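Local coordinates for protein 3-hydroxyacyl-CoA dehydrogenase (Brucella suis, PDB 4O5O) that probably oxidises the hydroxyl group of 3-hydroxyacyl-CoA substrates with a nicotinamide adenine dinucleotide cofactor, as a member of the short-chain dehydrogenase family with a Rossmann fold, at residues B[29-32]-B[33-37]; B[131-134]-B[135-139]; B[210-213]-B[214-217]. All coordinates share one frame; numbering follows the deposited sequence.

Interaction 1. Residues B[29-32]-B[33-37]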
ATOM      1  N   VAL B  29      20.058   2.067  19.055  1.00  7.93           N
ATOM      2  CA  VAL B  29      20.528   0.858  18.384  1.00  7.36           C
ATOM      3  C   VAL B  29      21.933   0.514  18.869  1.00  7.76           C
ATOM      4  O   VAL B  29      22.233  -0.657  19.125  1.00  8.73           O
ATOM      5  CB  VAL B  29      20.481   0.978  16.843  1.00  7.66           C
ATOM      6  CG1 VAL B  29      20.987  -0.304  16.193  1.00  9.08           C
ATOM      7  CG2 VAL B  29      19.058   1.230  16.393  1.00  8.38           C
ATOM      8  N   SER B  30      22.785   1.514  19.018  1.00  8.06           N
ATOM      9  CA  SER B  30      24.157   1.287  19.434  0.50  8.22           C
ATOM     10  C   SER B  30      24.184   0.671  20.843  1.00  9.72           C
ATOM     11  O   SER B  30      24.930  -0.262  21.114  1.00 10.52           O
ATOM     12  CB  SER B  30      24.921   2.619  19.406  0.50  5.95           C
ATOM     13  OG  SER B  30      24.981   3.174  18.100  0.50  4.23           O
ATOM     14  N   LYS B  31      23.339   1.188  21.733  1.00  8.96           N
ATOM     15  CA  LYS B  31      23.266   0.678  23.130  1.00  9.82           C
ATOM     16  C   LYS B  31      22.755  -0.772  23.123  1.00  9.48           C
ATOM     17  O   LYS B  31      23.310  -1.653  23.793  1.00 11.48           O
ATOM     18  CB  LYS B  31      22.386   1.588  23.987  1.00 10.86           C
ATOM     19  CG  LYS B  31      22.218   1.166  25.436  1.00 17.98           C
ATOM     20  CD  LYS B  31      21.352   2.138  26.244  1.00 21.45           C
ATOM     21  CE  LYS B  31      21.159   1.658  27.695  1.00 31.19           C
ATOM     22  NZ  LYS B  31      20.449   2.639  28.568  1.00 43.79           N
ATOM     23  N   MET B  32      21.687  -1.021  22.367  1.00  9.68           N
ATOM     24  CA  MET B  32      21.134  -2.362  22.245  1.00 10.75           C
ATOM     25  C   MET B  32      22.188  -3.361  21.755  1.00 10.53           C
ATOM     26  O   MET B  32      22.354  -4.448  22.331  1.00 12.55           O
ATOM     27  CB  MET B  32      19.952  -2.332  21.272  1.00 10.67           C
ATOM     28  CG  MET B  32      19.316  -3.676  20.948  1.00 11.01           C
ATOM     29  SD  MET B  32      20.170  -4.696  19.738  1.00 11.79           S
ATOM     30  CE  MET B  32      20.041  -3.700  18.269  1.00 11.14           C
ATOM     31  N   ALA B  33      22.929  -2.976  20.727  1.00  9.44           N
ATOM     32  CA  ALA B  33      23.857  -3.904  20.118  1.00 10.27           C
ATOM     33  C   ALA B  33      25.016  -4.238  21.072  1.00 11.86           C
ATOM     34  O   ALA B  33      25.379  -5.401  21.235  1.00 12.85           O
ATOM     35  CB  ALA B  33      24.360  -3.330  18.814  1.00 10.93           C
ATOM     36  N   VAL B  34      25.572  -3.224  21.724  1.00 11.48           N
ATOM     37  CA  VAL B  34      26.653  -3.458  22.682  1.00 12.97           C
ATOM     38  C   VAL B  34      26.155  -4.337  23.836  1.00 15.43           C
ATOM     39  O   VAL B  34      26.860  -5.258  24.256  1.00 16.20           O
ATOM     40  CB  VAL B  34      27.225  -2.126  23.243  1.00 13.76           C
ATOM     41  CG1 VAL B  34      28.161  -2.353  24.434  1.00 15.37           C
ATOM     42  CG2 VAL B  34      27.982  -1.380  22.154  1.00 14.27           C
ATOM     43  N   GLU B  35      24.940  -4.075  24.325  1.00 14.86           N
ATOM     44  CA  GLU B  35      24.425  -4.826  25.470  1.00 17.27           C
ATOM     45  C   GLU B  35      24.145  -6.284  25.063  1.00 17.08           C
ATOM     46  O   GLU B  35      24.170  -7.182  25.917  1.00 22.82           O
ATOM     47  CB  GLU B  35      23.198  -4.101  26.086  1.00 19.12           C
ATOM     48  CG  GLU B  35      23.623  -2.752  26.700  1.00 29.07           C
ATOM     49  CD  GLU B  35      22.558  -2.023  27.531  1.00 28.18           C
ATOM     50  OE1 GLU B  35      21.360  -2.337  27.405  1.00 36.41           O
ATOM     51  OE2 GLU B  35      22.915  -1.134  28.289  1.00 37.98           O
ATOM     52  N   ALA B  36      23.943  -6.527  23.761  1.00 17.31           N
ATOM     53  CA  ALA B  36      23.781  -7.894  23.228  1.00 16.26           C
ATOM     54  C   ALA B  36      25.095  -8.587  22.842  1.00 17.04           C
ATOM     55  O   ALA B  36      25.065  -9.692  22.298  1.00 20.53           O
ATOM     56  CB  ALA B  36      22.848  -7.885  22.025  1.00 16.82           C
ATOM     57  N   GLY B  37      26.230  -7.936  23.105  1.00 16.40           N
ATOM     58  CA  GLY B  37      27.552  -8.517  22.864  1.00 14.45           C
ATOM     59  C   GLY B  37      28.161  -8.255  21.502  1.00 16.51           C
ATOM     60  O   GLY B  37      29.169  -8.853  21.140  1.00 20.43           O
TER

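Interaction 2. Residues B[131-134]-B[135-139]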
ATOM      1  N   ARG B 131      25.379   0.816  -0.176  1.00  6.25           N
ATOM      2  CA  ARG B 131      26.160   0.253  -1.282  1.00  7.07           C
ATOM      3  C   ARG B 131      27.547  -0.165  -0.775  1.00  5.66           C
ATOM      4  O   ARG B 131      28.079  -1.234  -1.133  1.00  6.55           O
ATOM      5  CB  ARG B 131      26.219   1.216  -2.472  1.00  6.59           C
ATOM      6  CG  ARG B 131      27.171   2.387  -2.312  1.00  7.43           C
ATOM      7  CD  ARG B 131      27.024   3.501  -3.339  1.00  8.30           C
ATOM      8  NE  ARG B 131      27.996   4.524  -2.954  1.00  7.92           N
ATOM      9  CZ  ARG B 131      29.244   4.629  -3.382  1.00  8.98           C
ATOM     10  NH1 ARG B 131      29.670   3.931  -4.425  1.00  9.29           N
ATOM     11  NH2 ARG B 131      30.030   5.509  -2.782  1.00  8.74           N
ATOM     12  N   LEU B 132      28.125   0.671   0.079  1.00  6.43           N
ATOM     13  CA  LEU B 132      29.467   0.401   0.587  1.00  6.96           C
ATOM     14  C   LEU B 132      29.467  -0.723   1.654  1.00  6.99           C
ATOM     15  O   LEU B 132      30.377  -1.576   1.698  1.00  8.28           O
ATOM     16  CB  LEU B 132      30.089   1.696   1.151  1.00  7.64           C
ATOM     17  CG  LEU B 132      30.259   2.801   0.115  1.00  8.65           C
ATOM     18  CD1 LEU B 132      30.693   4.074   0.825  1.00  9.24           C
ATOM     19  CD2 LEU B 132      31.256   2.403  -0.985  1.00  9.16           C
ATOM     20  N   ALA B 133      28.454  -0.736   2.523  1.00  6.94           N
ATOM     21  CA  ALA B 133      28.353  -1.815   3.482  1.00  7.14           C
ATOM     22  C   ALA B 133      28.094  -3.131   2.782  1.00  6.98           C
ATOM     23  O   ALA B 133      28.655  -4.161   3.182  1.00  7.02           O
ATOM     24  CB  ALA B 133      27.273  -1.562   4.498  1.00  7.92           C
ATOM     25  N   ALA B 134      27.242  -3.118   1.766  1.00  6.93           N
ATOM     26  CA  ALA B 134      26.947  -4.352   1.031  1.00  7.12           C
ATOM     27  C   ALA B 134      28.204  -4.927   0.385  1.00  6.34           C
ATOM     28  O   ALA B 134      28.429  -6.141   0.402  1.00  7.12           O
ATOM     29  CB  ALA B 134      25.890  -4.109  -0.039  1.00  7.10           C
ATOM     30  N   GLU B 135      29.027  -4.047  -0.182  1.00  7.20           N
ATOM     31  CA  GLU B 135      30.280  -4.458  -0.785  1.00  7.10           C
ATOM     32  C   GLU B 135      31.176  -5.184   0.225  1.00  7.61           C
ATOM     33  O   GLU B 135      31.795  -6.204  -0.080  1.00  9.27           O
ATOM     34  CB  GLU B 135      30.974  -3.210  -1.336  1.00  8.49           C
ATOM     35  CG  GLU B 135      32.260  -3.552  -2.096  1.00  9.69           C
ATOM     36  CD  GLU B 135      32.961  -2.332  -2.658  1.00 12.07           C
ATOM     37  OE1 GLU B 135      32.955  -1.270  -2.004  1.00 16.41           O
ATOM     38  OE2 GLU B 135      33.508  -2.432  -3.782  1.00 19.67           O
ATOM     39  N   ALA B 136      31.255  -4.639   1.432  1.00  8.41           N
ATOM     40  CA  ALA B 136      32.042  -5.271   2.496  1.00  7.78           C
ATOM     41  C   ALA B 136      31.407  -6.620   2.956  1.00  8.35           C
ATOM     42  O   ALA B 136      32.088  -7.641   3.079  1.00  9.68           O
ATOM     43  CB  ALA B 136      32.176  -4.287   3.649  1.00  9.21           C
ATOM     44  N   MET B 137      30.095  -6.619   3.187  1.00  8.23           N
ATOM     45  CA  MET B 137      29.386  -7.808   3.659  1.00  7.53           C
ATOM     46  C   MET B 137      29.524  -8.973   2.683  1.00  7.40           C
ATOM     47  O   MET B 137      29.576 -10.135   3.093  1.00  8.35           O
ATOM     48  CB  MET B 137      27.898  -7.501   3.855  1.00  8.33           C
ATOM     49  CG  MET B 137      27.607  -6.624   5.048  1.00  8.05           C
ATOM     50  SD  MET B 137      25.891  -6.056   4.929  1.00  8.26           S
ATOM     51  CE  MET B 137      25.749  -5.048   6.388  1.00  8.04           C
ATOM     52  N   ALA B 138      29.556  -8.649   1.393  1.00  7.60           N
ATOM     53  CA  ALA B 138      29.597  -9.667   0.351  1.00  9.55           C
ATOM     54  C   ALA B 138      30.860 -10.533   0.477  1.00 10.14           C
ATOM     55  O   ALA B 138      30.879 -11.629  -0.071  1.00 10.56           O
ATOM     56  CB  ALA B 138      29.498  -9.048  -1.040  1.00 10.91           C
ATOM     57  N   LYS B 139      31.899 -10.031   1.162  1.00  9.00           N
ATOM     58  CA  LYS B 139      33.145 -10.761   1.399  1.00 10.69           C
ATOM     59  C   LYS B 139      33.085 -11.721   2.573  1.00 10.22           C
ATOM     60  O   LYS B 139      33.956 -12.567   2.732  1.00 11.37           O
ATOM     61  CB  LYS B 139      34.283  -9.776   1.622  1.00 12.54           C
ATOM     62  CG  LYS B 139      34.496  -8.833   0.458  1.00 14.45           C
ATOM     63  CD  LYS B 139      35.613  -7.855   0.757  1.00 20.28           C
ATOM     64  CE  LYS B 139      35.784  -6.832  -0.352  1.00 26.46           C
ATOM     65  NZ  LYS B 139      36.876  -5.883  -0.002  1.00 34.33           N
TER
HETATM   66  O   HOH W   1      32.976  -1.226   0.765  1.00 11.95           O

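Interaction 3. Residues B[210-213]-B[214-217]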
ATOM      1  N   MET B 210      10.842  20.255  21.570  1.00 22.86           N
ATOM      2  CA  MET B 210       9.548  20.915  21.367  1.00 20.16           C
ATOM      3  C   MET B 210       8.895  21.263  22.718  1.00 18.08           C
ATOM      4  O   MET B 210       9.160  20.614  23.714  1.00 19.25           O
ATOM      5  CB  MET B 210       8.610  20.030  20.542  1.00 17.69           C
ATOM      6  CG  MET B 210       9.137  19.655  19.166  1.00 23.61           C
ATOM      7  SD  MET B 210       8.030  18.569  18.219  1.00 32.13           S
ATOM      8  CE  MET B 210       8.915  18.461  16.659  1.00 42.04           C
ATOM      9  N   PRO B 211       8.059  22.309  22.750  1.00 17.19           N
ATOM     10  CA  PRO B 211       7.301  22.594  23.969  1.00 17.50           C
ATOM     11  C   PRO B 211       6.528  21.365  24.450  1.00 14.34           C
ATOM     12  O   PRO B 211       6.027  20.600  23.641  1.00 13.68           O
ATOM     13  CB  PRO B 211       6.332  23.690  23.532  1.00 20.83           C
ATOM     14  CG  PRO B 211       6.987  24.344  22.364  1.00 24.34           C
ATOM     15  CD  PRO B 211       7.731  23.245  21.657  1.00 21.26           C
ATOM     16  N   GLN B 212       6.438  21.177  25.757  1.00 13.71           N
ATOM     17  CA  GLN B 212       5.758  20.001  26.298  1.00 12.70           C
ATOM     18  C   GLN B 212       4.341  19.868  25.780  1.00 12.61           C
ATOM     19  O   GLN B 212       3.888  18.772  25.502  1.00 13.01           O
ATOM     20  CB  GLN B 212       5.727  20.038  27.826  1.00 16.12           C
ATOM     21  CG  GLN B 212       5.298  18.715  28.461  1.00 15.06           C
ATOM     22  CD  GLN B 212       6.286  17.587  28.186  1.00 16.85           C
ATOM     23  OE1 GLN B 212       7.505  17.798  28.164  1.00 21.10           O
ATOM     24  NE2 GLN B 212       5.769  16.388  27.973  1.00 21.85           N
ATOM     25  N   GLU B 213       3.645  20.988  25.681  1.00 12.62           N
ATOM     26  CA  GLU B 213       2.252  21.020  25.222  1.00 15.68           C
ATOM     27  C   GLU B 213       2.185  20.373  23.802  1.00 13.33           C
ATOM     28  O   GLU B 213       1.279  19.591  23.460  1.00 12.81           O
ATOM     29  CB  GLU B 213       1.728  22.502  25.260  1.00 20.24           C
ATOM     30  CG  GLU B 213       1.713  23.263  26.646  1.00 27.13           C
ATOM     31  CD  GLU B 213       3.043  23.966  27.126  1.00 27.46           C
ATOM     32  OE1 GLU B 213       4.084  23.701  26.453  1.00 25.58           O
ATOM     33  OE2 GLU B 213       3.068  24.750  28.204  1.00 24.19           O
ATOM     34  N   VAL B 214       3.182  20.688  22.988  1.00 12.92           N
ATOM     35  CA  VAL B 214       3.278  20.149  21.627  1.00 14.26           C
ATOM     36  C   VAL B 214       3.559  18.648  21.635  1.00 13.79           C
ATOM     37  O   VAL B 214       2.917  17.877  20.923  1.00 14.28           O
ATOM     38  CB  VAL B 214       4.368  20.883  20.804  1.00 16.51           C
ATOM     39  CG1 VAL B 214       4.597  20.224  19.445  1.00 20.18           C
ATOM     40  CG2 VAL B 214       3.968  22.333  20.586  1.00 19.13           C
ATOM     41  N   GLN B 215       4.525  18.243  22.446  1.00 13.28           N
ATOM     42  CA  GLN B 215       4.879  16.825  22.576  1.00 12.93           C
ATOM     43  C   GLN B 215       3.658  16.035  23.044  1.00 12.76           C
ATOM     44  O   GLN B 215       3.353  14.946  22.547  1.00 13.71           O
ATOM     45  CB  GLN B 215       6.011  16.640  23.565  1.00 14.43           C
ATOM     46  CG  GLN B 215       7.345  17.243  23.170  1.00 15.26           C
ATOM     47  CD  GLN B 215       8.424  16.935  24.202  1.00 18.27           C
ATOM     48  OE1 GLN B 215       8.520  15.810  24.690  1.00 20.57           O
ATOM     49  NE2 GLN B 215       9.220  17.935  24.558  1.00 20.20           N
ATOM     50  N   ASP B 216       2.946  16.605  24.007  1.00 13.21           N
ATOM     51  CA  ASP B 216       1.765  15.953  24.536  1.00 12.96           C
ATOM     52  C   ASP B 216       0.664  15.794  23.490  1.00 14.15           C
ATOM     53  O   ASP B 216       0.043  14.744  23.416  1.00 14.79           O
ATOM     54  CB  ASP B 216       1.239  16.714  25.753  1.00 14.37           C
ATOM     55  CG  ASP B 216       2.183  16.630  26.961  1.00 16.73           C
ATOM     56  OD1 ASP B 216       3.061  15.735  26.984  1.00 17.96           O
ATOM     57  OD2 ASP B 216       2.045  17.470  27.880  1.00 15.96           O
ATOM     58  N   ALA B 217       0.451  16.820  22.665  1.00 13.45           N
ATOM     59  CA  ALA B 217      -0.523  16.700  21.566  1.00 14.59           C
ATOM     60  C   ALA B 217      -0.109  15.618  20.560  1.00 13.63           C
ATOM     61  O   ALA B 217      -0.953  14.860  20.036  1.00 16.06           O
ATOM     62  CB  ALA B 217      -0.756  18.049  20.890  1.00 17.31           C
TER
HETATM   63  O   HOH W   2       9.129  15.741  27.783  1.00 24.88           O
HETATM   64  O   HOH W   3       7.170  14.094  26.222  1.00 28.57           O

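Interaction 1. Residues B[29-32]-B[33-37]
Lys31 and Glu35 meet one turn apart on the outer face of helix 24-35, and the glutamate can be followed atom by atom. Its CB rests on the carbonyl oxygen of Lys31, the same oxygen that accepts the backbone bond from Glu35 N at 3.0 Å. CG stands beside the backbone N (chi1 -66°), which brings it still closer to that oxygen, 3.1 Å from Lys31 O. From there the chain runs out extended, so that CD comes up to Lys31 CG and the carboxylate reaches the lysine's aliphatic part: Glu35 OE2 lies 3.4 Å from Lys31 CE. Lys31 is stretched out over its whole length; the closest approach is made by CE, and the ammonium points away from the carboxylate. Lys31 NZ stays 4.5 Å from Glu35 OE2, beyond salt-bridge distance, so that any attraction between the charges is probably modest. On the inner side Met32 doubles back at chi2 and chi3, laying SD 3.4 Å from Ala33 N and CE 4.4 Å from Ala33 CB, while its side chain packs on Ala235 and His239 of helix 231-243. Ala33 itself leans on Phe16 and Val40 of the sheet. The helix stops at Gly37, whose positive phi and bond from its N to Val34 O (3.0 Å) belong to a Schellman motif that ends the first helix of a Rossmann beta-alpha-beta unit.

Interaction 2. Residues B[131-134]-B[135-139]
Glu135 and Leu132, three residues apart on helix 112-137, run obliquely past each other, the leucine CD2 stopping 4.2 Å from Glu135 OE1. With CG anti to the backbone N (chi1 -175°), the glutamate chain extends back along the helix toward the preceding turn, where a water clamps its end: the water donates to Glu135 OE1 and to Leu132 O, each at 2.8 Å. Leu132 O thus receives two donors, the water and Ala136 N at 3.2 Å. The same methyl also covers the arginine: Leu132 CD2 sits 3.7 Å above the guanidinium plane of Arg131, offset toward its rim. Arg131 NH2 makes a salt bridge to Asp71 and a hydrogen bond to Asn128, and NH1 a hydrogen bond to His110 O of the second subunit. This is the long helix of the short-chain dehydrogenase fold that packs against the central parallel sheet and, here, against another copy of the protein: Ala134, Glu135 and Ala138 all touch Leu104 of that subunit. Toward the sheet the partners are apolar. Met137 places CG beside its backbone N (chi1 -72°), 3.3 Å from Ala133 O, and the extended thioether then reaches back to bring CE 4.2 Å from Ala133 CB; both residues pack on Leu91. The backbone bond beneath, Met137 N to Ala133 O, is 2.8 Å long.

Interaction 3. Residues B[210-213]-B[214-217]
Val214 and Gln215 fold back over Met210 and Pro211 at the start of helix 212-220, with Pro211 in the N-cap position. Val214 lies beside the proline ring, the two side chains pointing the same way, and its CG2 comes 4.0 Å from Pro211 CB and about as near to the ring's CG and CD. The other methyl, CG1, is anti to the backbone N and turns to Met210 instead, meeting its SD across a chain that crosses the valine at about a right angle. Together they make a small hydrophobic patch beside the first turn of this surface helix.

Gln215 reaches past the cap. Its CG stands beside the backbone N (chi1 -65°) and the chain continues extended, carrying the amide to the carbonyl of Met210, one residue before the cap. There NE2 donates to Met210 O at 2.8 Å, with the acceptor almost in the amide plane, although the donor is tilted 31° from the carbonyl plane. The same residue's backbone N is bonded to Pro211 O at 3.0 Å, which Val214 N also approaches in a weak bond. Gln215 therefore ties the incoming chain to the first turn through both its backbone and its side chain.

Gln212 bends at chi2 and brings its amide between Gln215 and Asp216. Two waters bridge the glutamines: one donates to both OE1 atoms, while the other donates to Gln215 OE1 and accepts from Gln212 NE2. On the Asp216 side the amide and carboxylate planes stand 57° apart, and Gln212 NE2 donates to Asp216 OD1 at 3.0 Å on its syn side, tilted out of the carboxylate plane.

All three contacts are turns of helix within a single Rossmann-type domain, but each belongs to a different helix and none touches another. Interaction 2 is the buried one, wedged between the central sheet and a second subunit. Interaction 1 is partly buried, with one side against the sheet and helix 231-243 and the other bearing a charged pair; interaction 3 is a surface contact about 41 Å from interaction 2, centre to centre, and on the opposite side of the chain's centre. Their chemistry follows: alanine and methionine packing, with an arginine and a water-bridged glutamate at its margin, in 131-139; a mixed helix end in 29-37; side-chain amides and waters at the helix start in 210-217.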